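Local structure of uncharacterized CBS-domain protein (Klebsiella pneumoniae subsp. pneumoniae, 3HF7) at residues V15-N20 with G36-Y41; M51-E56 with A75-Y80; V2-I7 with T86-Q91; R28-S33 with E56-M61. The protein binds AMP through paired CBS domains, forming part of a longer membrane protein of unknown function that may, like its family, also bind flavin adenine dinucleotide. One frame throughout, in Å; residues are numbered along the deposited sequence.

Contact 1. Residues V15-N20 with G36-Y41. With AMP (adenosine monophosphate), chain B.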
# COMPACT_ATOMS: atom_id res chain seq x y z
N VAL A 15 -0.20 6.76 3.67
CA VAL A 15 -1.47 6.59 4.38
C VAL A 15 -1.74 5.11 4.65
O VAL A 15 -1.79 4.27 3.74
CB VAL A 15 -2.67 7.19 3.61
CG1 VAL A 15 -3.95 6.99 4.39
CG2 VAL A 15 -2.45 8.68 3.33
N GLY A 16 -1.90 4.79 5.92
CA GLY A 16 -2.22 3.44 6.34
C GLY A 16 -2.97 3.52 7.66
O GLY A 16 -3.21 4.61 8.18
N ILE A 17 -3.34 2.37 8.19
CA ILE A 17 -4.03 2.32 9.46
C ILE A 17 -3.32 1.38 10.40
O ILE A 17 -2.94 0.26 10.04
CB ILE A 17 -5.52 1.87 9.33
CG1 ILE A 17 -6.25 2.65 8.24
CG2 ILE A 17 -6.25 2.06 10.65
CD1 ILE A 17 -7.56 1.97 7.80
N ASP A 18 -3.17 1.87 11.61
CA ASP A 18 -2.76 1.06 12.74
C ASP A 18 -3.93 0.18 13.11
O ASP A 18 -4.98 0.68 13.55
CB ASP A 18 -2.37 1.95 13.92
CG ASP A 18 -1.55 1.21 14.95
OD1 ASP A 18 -1.47 -0.04 14.86
OD2 ASP A 18 -0.99 1.88 15.85
N ILE A 19 -3.78 -1.11 12.92
CA ILE A 19 -4.85 -2.03 13.25
C ILE A 19 -4.98 -2.19 14.76
O ILE A 19 -5.86 -2.92 15.23
CB ILE A 19 -4.75 -3.38 12.52
CG1 ILE A 19 -3.68 -4.27 13.15
CG2 ILE A 19 -4.49 -3.16 11.04
CD1 ILE A 19 -3.68 -5.67 12.58
N ASN A 20 -4.11 -1.51 15.52
CA ASN A 20 -4.27 -1.43 16.98
C ASN A 20 -5.33 -0.45 17.49
O ASN A 20 -5.79 -0.58 18.62
CB ASN A 20 -2.93 -1.16 17.67
CG ASN A 20 -2.08 -2.41 17.81
OD1 ASN A 20 -2.57 -3.53 17.64
ND2 ASN A 20 -0.80 -2.23 18.11
N GLY A 36 -6.89 4.81 -3.05
CA GLY A 36 -7.50 3.53 -3.41
C GLY A 36 -7.00 2.32 -2.65
O GLY A 36 -7.76 1.39 -2.37
N ARG A 37 -5.70 2.31 -2.33
CA ARG A 37 -5.13 1.26 -1.49
C ARG A 37 -4.51 1.91 -0.25
O ARG A 37 -4.08 3.05 -0.29
CB ARG A 37 -4.07 0.44 -2.25
CG ARG A 37 -4.29 0.28 -3.75
CD ARG A 37 -5.06 -0.98 -4.08
NE ARG A 37 -4.26 -2.08 -4.68
CZ ARG A 37 -4.34 -2.45 -5.96
NH1 ARG A 37 -5.15 -1.78 -6.76
NH2 ARG A 37 -3.60 -3.46 -6.44
N ILE A 38 -4.48 1.18 0.87
CA ILE A 38 -3.85 1.70 2.09
C ILE A 38 -3.24 0.59 2.90
O ILE A 38 -3.74 -0.53 2.87
CB ILE A 38 -4.82 2.46 2.99
CG1 ILE A 38 -6.09 1.65 3.21
CG2 ILE A 38 -5.09 3.86 2.44
CD1 ILE A 38 -6.43 1.47 4.63
N VAL A 39 -2.19 0.92 3.64
CA VAL A 39 -1.42 -0.07 4.37
C VAL A 39 -2.10 -0.39 5.69
O VAL A 39 -2.52 0.51 6.42
CB VAL A 39 0.07 0.36 4.60
CG1 VAL A 39 0.89 -0.78 5.19
CG2 VAL A 39 0.71 0.84 3.30
N LEU A 40 -2.23 -1.68 5.98
CA LEU A 40 -2.62 -2.14 7.31
C LEU A 40 -1.36 -2.54 8.05
O LEU A 40 -0.55 -3.33 7.55
CB LEU A 40 -3.58 -3.33 7.19
CG LEU A 40 -4.90 -3.10 6.43
CD1 LEU A 40 -5.73 -4.40 6.44
CD2 LEU A 40 -5.71 -1.91 6.98
N TYR A 41 -1.17 -1.97 9.24
CA TYR A 41 -0.02 -2.33 10.06
C TYR A 41 -0.37 -2.37 11.55
O TYR A 41 -1.41 -1.85 11.99
CB TYR A 41 1.12 -1.32 9.83
CG TYR A 41 0.76 0.09 10.22
CD1 TYR A 41 0.79 0.51 11.56
CD2 TYR A 41 0.39 1.02 9.26
CE1 TYR A 41 0.46 1.82 11.91
CE2 TYR A 41 0.05 2.32 9.60
CZ TYR A 41 0.08 2.71 10.91
OH TYR A 41 -0.25 4.00 11.21
P AMP B . -5.08 6.97 -5.75
O1P AMP B . -5.28 8.19 -4.86
O2P AMP B . -5.14 5.64 -5.05
O3P AMP B . -5.85 6.98 -7.05
O5' AMP B . -3.55 7.10 -6.27
C5' AMP B . -2.96 8.35 -6.62
C4' AMP B . -1.47 8.39 -6.25
O4' AMP B . -1.31 8.71 -4.87
C3' AMP B . -0.74 7.06 -6.47
O3' AMP B . -0.12 6.95 -7.77
C2' AMP B . 0.30 7.04 -5.37
O2' AMP B . 1.52 7.61 -5.83
C1' AMP B . -0.26 7.93 -4.28
N9 AMP B . -0.74 6.99 -3.23
C8 AMP B . -1.52 5.93 -3.50
N7 AMP B . -1.80 5.23 -2.37
C5 AMP B . -1.19 5.84 -1.35
C6 AMP B . -1.10 5.58 0.09
N6 AMP B . -1.74 4.52 0.65
N1 AMP B . -0.36 6.45 0.83
C2 AMP B . 0.28 7.50 0.27
N3 AMP B . 0.24 7.78 -1.05
C4 AMP B . -0.48 7.00 -1.91

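Contact 2. Residues M51-E56 with A75-Y80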
# COMPACT_ATOMS: atom_id res chain seq x y z
N MET A 51 -1.85 -4.85 2.18
CA MET A 51 -2.31 -3.71 1.41
C MET A 51 -3.79 -3.93 1.14
O MET A 51 -4.18 -4.99 0.64
CB MET A 51 -1.49 -3.58 0.13
CG MET A 51 -1.76 -2.33 -0.65
SD MET A 51 -1.02 -0.84 0.04
CE MET A 51 0.73 -1.26 -0.08
N LEU A 52 -4.62 -2.95 1.49
CA LEU A 52 -6.07 -3.13 1.48
C LEU A 52 -6.66 -2.25 0.41
O LEU A 52 -6.41 -1.04 0.40
CB LEU A 52 -6.65 -2.76 2.85
CG LEU A 52 -8.05 -3.16 3.36
CD1 LEU A 52 -9.02 -1.98 3.36
CD2 LEU A 52 -8.67 -4.37 2.65
N ARG A 53 -7.41 -2.86 -0.51
CA ARG A 53 -8.09 -2.08 -1.52
C ARG A 53 -9.30 -1.52 -0.85
O ARG A 53 -10.20 -2.25 -0.45
CB ARG A 53 -8.46 -2.93 -2.72
CG ARG A 53 -7.24 -3.37 -3.47
CD ARG A 53 -7.53 -4.37 -4.54
NE ARG A 53 -7.64 -5.71 -3.99
CZ ARG A 53 -8.78 -6.38 -3.88
NH1 ARG A 53 -9.92 -5.82 -4.29
NH2 ARG A 53 -8.79 -7.61 -3.37
N VAL A 54 -9.29 -0.20 -0.68
CA VAL A 54 -10.36 0.50 0.01
C VAL A 54 -11.75 0.19 -0.59
O VAL A 54 -12.68 -0.18 0.14
CB VAL A 54 -10.08 2.03 0.03
CG1 VAL A 54 -11.14 2.76 0.78
CG2 VAL A 54 -8.75 2.30 0.69
N ARG A 55 -11.85 0.30 -1.92
CA ARG A 55 -13.10 0.06 -2.66
C ARG A 55 -13.69 -1.29 -2.32
O ARG A 55 -14.91 -1.43 -2.24
CB ARG A 55 -12.87 0.16 -4.18
CG ARG A 55 -13.91 -0.59 -5.00
CD ARG A 55 -14.16 0.09 -6.33
NE ARG A 55 -13.52 -0.61 -7.44
CZ ARG A 55 -12.28 -0.40 -7.86
NH1 ARG A 55 -11.48 0.52 -7.26
NH2 ARG A 55 -11.83 -1.12 -8.87
N GLU A 56 -12.82 -2.27 -2.13
CA GLU A 56 -13.22 -3.59 -1.72
C GLU A 56 -13.82 -3.59 -0.32
O GLU A 56 -14.82 -4.27 -0.05
CB GLU A 56 -12.00 -4.49 -1.72
CG GLU A 56 -12.20 -5.83 -2.37
CD GLU A 56 -13.62 -6.31 -2.28
OE1 GLU A 56 -13.88 -7.21 -1.45
OE2 GLU A 56 -14.46 -5.77 -3.03
N ALA A 75 -9.47 -9.47 3.62
CA ALA A 75 -9.78 -8.80 2.37
C ALA A 75 -8.57 -8.08 1.79
O ALA A 75 -8.52 -7.79 0.60
CB ALA A 75 -10.91 -7.81 2.58
N ALA A 76 -7.60 -7.77 2.66
CA ALA A 76 -6.36 -7.12 2.23
C ALA A 76 -5.46 -8.13 1.52
O ALA A 76 -5.60 -9.34 1.71
CB ALA A 76 -5.66 -6.51 3.41
N ASP A 77 -4.58 -7.62 0.66
CA ASP A 77 -3.61 -8.43 -0.08
C ASP A 77 -2.24 -8.27 0.53
O ASP A 77 -1.90 -7.22 1.08
CB ASP A 77 -3.52 -7.98 -1.52
CG ASP A 77 -4.88 -7.82 -2.15
OD1 ASP A 77 -5.54 -8.86 -2.41
OD2 ASP A 77 -5.28 -6.65 -2.38
N GLU A 78 -1.42 -9.30 0.39
CA GLU A 78 -0.07 -9.20 0.88
C GLU A 78 0.62 -8.05 0.20
O GLU A 78 0.35 -7.75 -0.95
CB GLU A 78 0.68 -10.50 0.65
CG GLU A 78 0.81 -11.30 1.92
CD GLU A 78 -0.46 -12.05 2.28
OE1 GLU A 78 -1.06 -11.75 3.34
OE2 GLU A 78 -0.86 -12.96 1.52
N ILE A 79 1.49 -7.37 0.93
CA ILE A 79 2.23 -6.28 0.35
C ILE A 79 3.23 -6.79 -0.71
O ILE A 79 3.87 -7.84 -0.52
CB ILE A 79 2.95 -5.51 1.44
CG1 ILE A 79 1.92 -5.00 2.44
CG2 ILE A 79 3.76 -4.38 0.85
CD1 ILE A 79 2.52 -4.29 3.63
N TYR A 80 3.33 -6.07 -1.82
CA TYR A 80 4.41 -6.29 -2.78
C TYR A 80 5.61 -5.41 -2.44
O TYR A 80 5.48 -4.17 -2.36
CB TYR A 80 3.91 -5.98 -4.19
CG TYR A 80 4.95 -5.99 -5.28
CD1 TYR A 80 5.81 -7.08 -5.47
CD2 TYR A 80 5.05 -4.93 -6.17
CE1 TYR A 80 6.77 -7.10 -6.51
CE2 TYR A 80 5.99 -4.93 -7.20
CZ TYR A 80 6.85 -6.01 -7.37
OH TYR A 80 7.77 -5.97 -8.40

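Contact 3. Residues V2-I7 with T86-Q91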
# COMPACT_ATOMS: atom_id res chain seq x y z
N VAL A 2 17.54 7.29 -13.55
CA VAL A 2 16.46 7.60 -12.60
C VAL A 2 15.94 6.30 -11.96
O VAL A 2 15.75 5.29 -12.65
CB VAL A 2 15.30 8.44 -13.23
CG1 VAL A 2 14.37 9.00 -12.12
CG2 VAL A 2 15.85 9.60 -14.09
N SER A 3 15.74 6.33 -10.64
CA SER A 3 15.40 5.12 -9.88
C SER A 3 14.11 5.27 -9.09
O SER A 3 13.57 6.37 -8.93
CB SER A 3 16.53 4.77 -8.90
OG SER A 3 16.28 5.34 -7.62
N VAL A 4 13.63 4.14 -8.60
CA VAL A 4 12.44 4.09 -7.78
C VAL A 4 12.48 5.13 -6.66
O VAL A 4 11.45 5.72 -6.32
CB VAL A 4 12.24 2.65 -7.25
CG1 VAL A 4 12.23 2.58 -5.74
CG2 VAL A 4 10.99 2.03 -7.84
N ASN A 5 13.67 5.39 -6.12
CA ASN A 5 13.87 6.31 -5.01
C ASN A 5 13.39 7.72 -5.35
O ASN A 5 12.94 8.46 -4.49
CB ASN A 5 15.34 6.36 -4.58
CG ASN A 5 15.90 4.99 -4.21
OD1 ASN A 5 15.16 4.02 -3.99
ND2 ASN A 5 17.23 4.91 -4.13
N ASP A 6 13.48 8.06 -6.64
CA ASP A 6 13.18 9.41 -7.08
C ASP A 6 11.69 9.73 -7.12
O ASP A 6 11.31 10.91 -7.01
CB ASP A 6 13.84 9.66 -8.42
CG ASP A 6 15.32 9.45 -8.36
OD1 ASP A 6 15.96 10.12 -7.51
OD2 ASP A 6 15.85 8.60 -9.11
N ILE A 7 10.85 8.70 -7.22
CA ILE A 7 9.41 8.91 -7.45
C ILE A 7 8.47 8.34 -6.40
O ILE A 7 7.29 8.68 -6.38
CB ILE A 7 8.97 8.46 -8.87
CG1 ILE A 7 9.50 7.06 -9.19
CG2 ILE A 7 9.51 9.43 -9.90
CD1 ILE A 7 8.48 6.01 -9.14
N THR A 86 15.79 0.27 -7.03
CA THR A 86 15.45 -0.44 -8.24
C THR A 86 15.16 0.64 -9.30
O THR A 86 14.46 1.63 -9.02
CB THR A 86 14.27 -1.39 -8.00
OG1 THR A 86 14.71 -2.46 -7.17
CG2 THR A 86 13.73 -1.97 -9.30
N PRO A 87 15.75 0.48 -10.50
CA PRO A 87 15.60 1.49 -11.54
C PRO A 87 14.23 1.41 -12.18
O PRO A 87 13.68 0.31 -12.34
CB PRO A 87 16.69 1.13 -12.56
CG PRO A 87 17.50 0.01 -11.92
CD PRO A 87 16.61 -0.64 -10.93
N LEU A 88 13.68 2.57 -12.54
CA LEU A 88 12.33 2.66 -13.08
C LEU A 88 12.12 1.69 -14.23
O LEU A 88 11.06 1.07 -14.36
CB LEU A 88 12.04 4.08 -13.55
CG LEU A 88 12.07 5.17 -12.47
CD1 LEU A 88 11.44 6.46 -12.99
CD2 LEU A 88 11.34 4.69 -11.23
N SER A 89 13.16 1.57 -15.06
CA SER A 89 13.15 0.68 -16.21
C SER A 89 12.83 -0.75 -15.76
O SER A 89 11.85 -1.35 -16.23
CB SER A 89 14.52 0.72 -16.90
OG SER A 89 15.18 1.95 -16.61
N THR A 90 13.64 -1.27 -14.83
CA THR A 90 13.50 -2.64 -14.36
C THR A 90 12.15 -2.85 -13.69
O THR A 90 11.48 -3.86 -13.94
CB THR A 90 14.61 -3.03 -13.37
OG1 THR A 90 15.82 -2.34 -13.71
CG2 THR A 90 14.86 -4.54 -13.41
N GLN A 91 11.74 -1.90 -12.84
CA GLN A 91 10.47 -2.02 -12.13
C GLN A 91 9.29 -2.08 -13.10
O GLN A 91 8.36 -2.85 -12.87
CB GLN A 91 10.29 -0.91 -11.09
CG GLN A 91 9.21 -1.20 -10.05
CD GLN A 91 9.35 -2.58 -9.39
OE1 GLN A 91 8.38 -3.32 -9.31
NE2 GLN A 91 10.54 -2.90 -8.90

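Contact 4. Residues R28-S33 with E56-M61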
# COMPACT_ATOMS: atom_id res chain seq x y z
N ARG A 28 -13.54 4.66 10.87
CA ARG A 28 -13.53 6.07 10.54
C ARG A 28 -12.38 6.36 9.57
O ARG A 28 -12.58 7.05 8.56
CB ARG A 28 -13.41 6.92 11.81
CG ARG A 28 -13.80 8.39 11.64
CD ARG A 28 -13.84 9.14 12.99
NE ARG A 28 -12.66 8.84 13.82
CZ ARG A 28 -12.69 8.22 15.01
NH1 ARG A 28 -13.84 7.84 15.56
NH2 ARG A 28 -11.55 7.99 15.65
N GLN A 29 -11.19 5.81 9.84
CA GLN A 29 -10.02 6.04 8.98
C GLN A 29 -10.20 5.44 7.59
O GLN A 29 -9.83 6.04 6.57
CB GLN A 29 -8.77 5.46 9.60
CG GLN A 29 -8.17 6.30 10.71
CD GLN A 29 -7.01 5.60 11.37
OE1 GLN A 29 -5.94 5.42 10.77
NE2 GLN A 29 -7.21 5.17 12.62
N LEU A 30 -10.76 4.24 7.57
CA LEU A 30 -11.00 3.52 6.34
C LEU A 30 -11.92 4.31 5.44
O LEU A 30 -11.59 4.60 4.30
CB LEU A 30 -11.62 2.17 6.69
CG LEU A 30 -11.79 1.17 5.57
CD1 LEU A 30 -10.43 0.75 5.10
CD2 LEU A 30 -12.56 -0.00 6.11
N THR A 31 -13.07 4.71 5.96
CA THR A 31 -14.05 5.49 5.19
C THR A 31 -13.53 6.86 4.73
O THR A 31 -14.06 7.42 3.79
CB THR A 31 -15.37 5.65 5.96
OG1 THR A 31 -15.14 6.38 7.17
CG2 THR A 31 -15.97 4.30 6.30
N HIS A 32 -12.51 7.38 5.41
CA HIS A 32 -11.91 8.69 5.10
C HIS A 32 -10.61 8.57 4.30
O HIS A 32 -9.89 9.56 4.13
CB HIS A 32 -11.61 9.48 6.39
CG HIS A 32 -12.84 10.07 7.03
ND1 HIS A 32 -13.84 9.28 7.57
CD2 HIS A 32 -13.22 11.35 7.21
CE1 HIS A 32 -14.79 10.06 8.06
NE2 HIS A 32 -14.44 11.32 7.85
N SER A 33 -10.33 7.36 3.81
CA SER A 33 -9.10 7.09 3.06
C SER A 33 -8.98 7.98 1.82
O SER A 33 -9.87 7.97 0.97
CB SER A 33 -9.04 5.61 2.65
OG SER A 33 -7.96 5.37 1.76
N GLU A 56 -12.82 -2.27 -2.13
CA GLU A 56 -13.22 -3.59 -1.72
C GLU A 56 -13.82 -3.59 -0.32
O GLU A 56 -14.82 -4.27 -0.05
CB GLU A 56 -12.00 -4.49 -1.72
CG GLU A 56 -12.20 -5.83 -2.37
CD GLU A 56 -13.62 -6.31 -2.28
OE1 GLU A 56 -13.88 -7.21 -1.45
OE2 GLU A 56 -14.46 -5.77 -3.03
N ALA A 57 -13.19 -2.84 0.59
CA ALA A 57 -13.61 -2.82 1.98
C ALA A 57 -14.99 -2.19 2.07
O ALA A 57 -15.90 -2.72 2.72
CB ALA A 57 -12.60 -2.05 2.81
N TYR A 58 -15.13 -1.05 1.39
CA TYR A 58 -16.39 -0.33 1.30
C TYR A 58 -17.48 -1.25 0.81
O TYR A 58 -18.56 -1.28 1.36
CB TYR A 58 -16.24 0.80 0.29
CG TYR A 58 -15.44 1.94 0.78
CD1 TYR A 58 -14.81 1.90 2.03
CD2 TYR A 58 -15.29 3.09 -0.00
CE1 TYR A 58 -14.07 2.96 2.50
CE2 TYR A 58 -14.54 4.17 0.45
CZ TYR A 58 -13.93 4.10 1.70
OH TYR A 58 -13.18 5.16 2.15
N ARG A 59 -17.16 -2.00 -0.24
CA ARG A 59 -18.07 -2.94 -0.82
C ARG A 59 -18.52 -3.92 0.26
O ARG A 59 -19.71 -4.16 0.43
CB ARG A 59 -17.41 -3.67 -1.99
CG ARG A 59 -18.35 -4.52 -2.80
CD ARG A 59 -17.60 -5.53 -3.63
NE ARG A 59 -18.19 -6.86 -3.48
CZ ARG A 59 -17.69 -7.84 -2.70
NH1 ARG A 59 -18.32 -9.02 -2.62
NH2 ARG A 59 -16.57 -7.64 -2.01
N LEU A 60 -17.56 -4.47 1.01
CA LEU A 60 -17.90 -5.47 2.02
C LEU A 60 -18.75 -4.89 3.14
O LEU A 60 -19.66 -5.55 3.68
CB LEU A 60 -16.62 -6.09 2.57
CG LEU A 60 -15.90 -6.92 1.51
CD1 LEU A 60 -14.47 -7.17 1.89
CD2 LEU A 60 -16.64 -8.23 1.27
N MET A 61 -18.44 -3.63 3.47
CA MET A 61 -19.13 -2.88 4.51
C MET A 61 -20.61 -2.72 4.19
O MET A 61 -21.43 -2.73 5.10
CB MET A 61 -18.48 -1.51 4.70
CG MET A 61 -17.26 -1.52 5.59
SD MET A 61 -16.25 -0.03 5.44
CE MET A 61 -17.26 1.22 6.21

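Contact 1. Residues V15-N20 with G36-Y41
Tyr41 holds CG between its own backbone N and carbonyl carbon (chi1 62°), which folds the ring back over the neighbouring strand. One face of it lies over the Ile17-Asp18 peptide, with Asp18 N 3.4 Å from Tyr41 CZ. Asp18 CB packs against the same ring, and its carboxylate plane is turned 30° from the ring plane. The Asp18 carboxylate itself faces backbone: OD1 takes Asn20 N from above the carboxylate plane, making an Asx turn, and also receives Asp43 N. On the other side of the sheet, Ile17 turns CG1 beside its backbone N (chi1 -49°), and its CD1 meets Ile38 CD1 at 3.4 Å; Leu30 of helix 23-31 covers both side chains. Ile19 CG2 rests on Leu40 CB. The backbones run parallel and pair in series: Ile17 N binds Val39 O at 2.7 Å, Tyr41 N binds Ile17 O at 3.0 Å, and Ile19 N binds Tyr41 O at 2.7 Å. The bond from Val39 N to Val15 O is weak, and there the two strands part around the nucleotide. Val15 grips adenine twice, its N donating to AMP N1 at 2.9 Å and its O accepting from AMP N6, while Arg37 O takes a second bond from N6. At the head of strand 37-41, Gly36 N binds phosphate oxygen O2P of AMP at 2.8 Å. Strands 16-18 and 37-41, joined through helix 23-31, form a beta-alpha-beta crossover whose strand ends read adenine and phosphate through backbone atoms: the AMP site of a CBS-domain pair.

Contact 2. Residues M51-E56 with A75-Y80
Met51 and Asp77 form a single antiparallel, hydrogen-bonded bridge, Met51 N giving to Asp77 O at 2.6 Å and Asp77 N giving to Met51 O at 2.7 Å. Through it the irregular chain after helix 69-75 is fastened to strand 48-53, just ahead of the turn into helix 54-61. Two residues along that strand, Arg53 bends its chain at chi3 (-82°) and brings NE to Asp77 OD2, 3.0 Å away, in a salt bridge. The carboxylate oxygen uses its syn lone pair, and the guanidinium and carboxylate planes are only 26° apart, so the two flat groups lie nearly coplanar although the side chains cross at about a right angle. Asp77 arrives there with CG beside its own backbone N (chi1 -48°). Away from the charges, Leu52 sends CD2 over the Ala75-Ala76 backbone, 3.6 Å from Ala76 N and 3.8 Å from Ala76 CB; the far side of the same leucine packs on Ala57. Met51 CB lies 4.4 Å from Ile79 CG1, and both residues also touch Leu104 of strand 102-106, so this bridge sits where one sheet of the CBS pair approaches the other. Asp77 is thus held through both its main chain and its carboxylate, and the nearly flat ion pair probably limits the rotation of Arg53. The carboxylate of Asp77 probably also offsets the charge of Arg53, whose aliphatic part packs against the AMP-binding Arg37.

Contact 3. Residues V2-I7 with T86-Q91
The flat Ser3-Val4 peptide carries the methyl CD2 of Leu88 over one of its faces, 3.5 Å from both Ser3 C and Val4 N. In its own plane, away from the methyl, the peptide gives Val4 N-H to Thr86 O at 2.7 Å. Leu88 N returns a weak bond of 3.4 Å to Val2 O, and between these two links Ser3 and Pro87 stand backbone to backbone. With CG beside its own backbone N (chi1 -62°), Leu88 extends toward residues 2-7 and divides its methyls. CD1 takes Val2 CG1, while CD2, besides covering the peptide, meets Ile7 CG1 at 3.6 Å. Val4 lays CG2 near Gln91 CG; the amide oxygen of Gln91 is bound by Tyr80. Behind this layer Ile7 also leans on Val116 and on Ile121 and Glu124 of helix 118-126, placing the contact at the far end of the module from the three-stranded sheet. Ser3 is the N-cap of the short, weakly bonded helix 4-7 and Pro87 that of helix 88-98. Ser3 and Asp6 close a capping box: Ser3 N gives to Asp6 OD2 at 2.7 Å and Asn5 N gives to Ser3 OG at 3.0 Å, so these two N-H groups are bound within the segment, while Thr86 O takes Val4 N from across the contact. The N-terminal segment is accordingly pinned to the start of helix 88-98 by one firm and one weak backbone bond beside the Leu88 side chain, with no charged pair between the segments; its hold rests on main-chain polarity and apolar packing.

Contact 4. Residues R28-S33 with E56-M61
Tyr58 OH donates to Leu30 O at 2.7 Å, with the Leu30 carbonyl carbon lying near the ring plane at the ring's edge. The hydroxyl approaches the oxygen from a bent direction, tilted 19° from the carbonyl plane, and Thr31 O is also near it, 2.9 Å from Tyr58 OH. Tyr58 gets there with CG beside its own backbone N (chi1 -74°), which swings the ring off helix 54-61 and across to the last turn of helix 23-31. The apolar part lies next to it: Leu30, its CG anti to the backbone N (chi1 -172°), touches two partners with CD2, 3.9 Å from Ala57 CB and 3.8 Å from Met61 SD. Met61 turns at chi3, so that its CE comes against Thr31 CG2. These are the two helices that cover one side of the three-stranded sheet of a CBS motif, with Leu30 reaching down to Leu52 and to the paired strands. Met61 also touches Phe67. Further out, Leu30 O receives a second bond, from Ser33 N at 3.1 Å, so one carbonyl at the C-terminal end of helix 23-31 is held by both the tyrosine and the turning chain. His32 is the first residue to leave helical geometry; its ND1 makes a weak bond back to Arg28 O. Ser33 OG is hydrogen-bonded to His35 O, which ties the end of the turn to an AMP-binding residue. On the far side of helix 54-61, Arg59 NH2 forms a salt bridge with Glu56 OE1 at 2.8 Å and Arg59 also pairs with Glu63.

Overall arrangement
Contacts 1, 2 and 4 gather around the same three-stranded sheet, whereas contact 3 lies on the opposite side of the chain's centre from contacts 1 and 4. All four are partly buried; contacts 1 and 2 lie near the chain's centre, contacts 3 and 4 are peripheral, their centres about 17 and 15 Å from it. Strands 37-41 and 48-53 are neighbours, with Ile38 O probably hydrogen-bonded to Leu52 N. Contacts 2 and 4 share helix 54-61, and contact 3 touches contact 2 through Tyr80 and Gln91. Their chemistry differs accordingly: a backbone ladder ending at AMP in contact 1, an ion pair in contact 2, main-chain links with helix caps in contact 3, and a tyrosine hydroxyl beside apolar packing in contact 4.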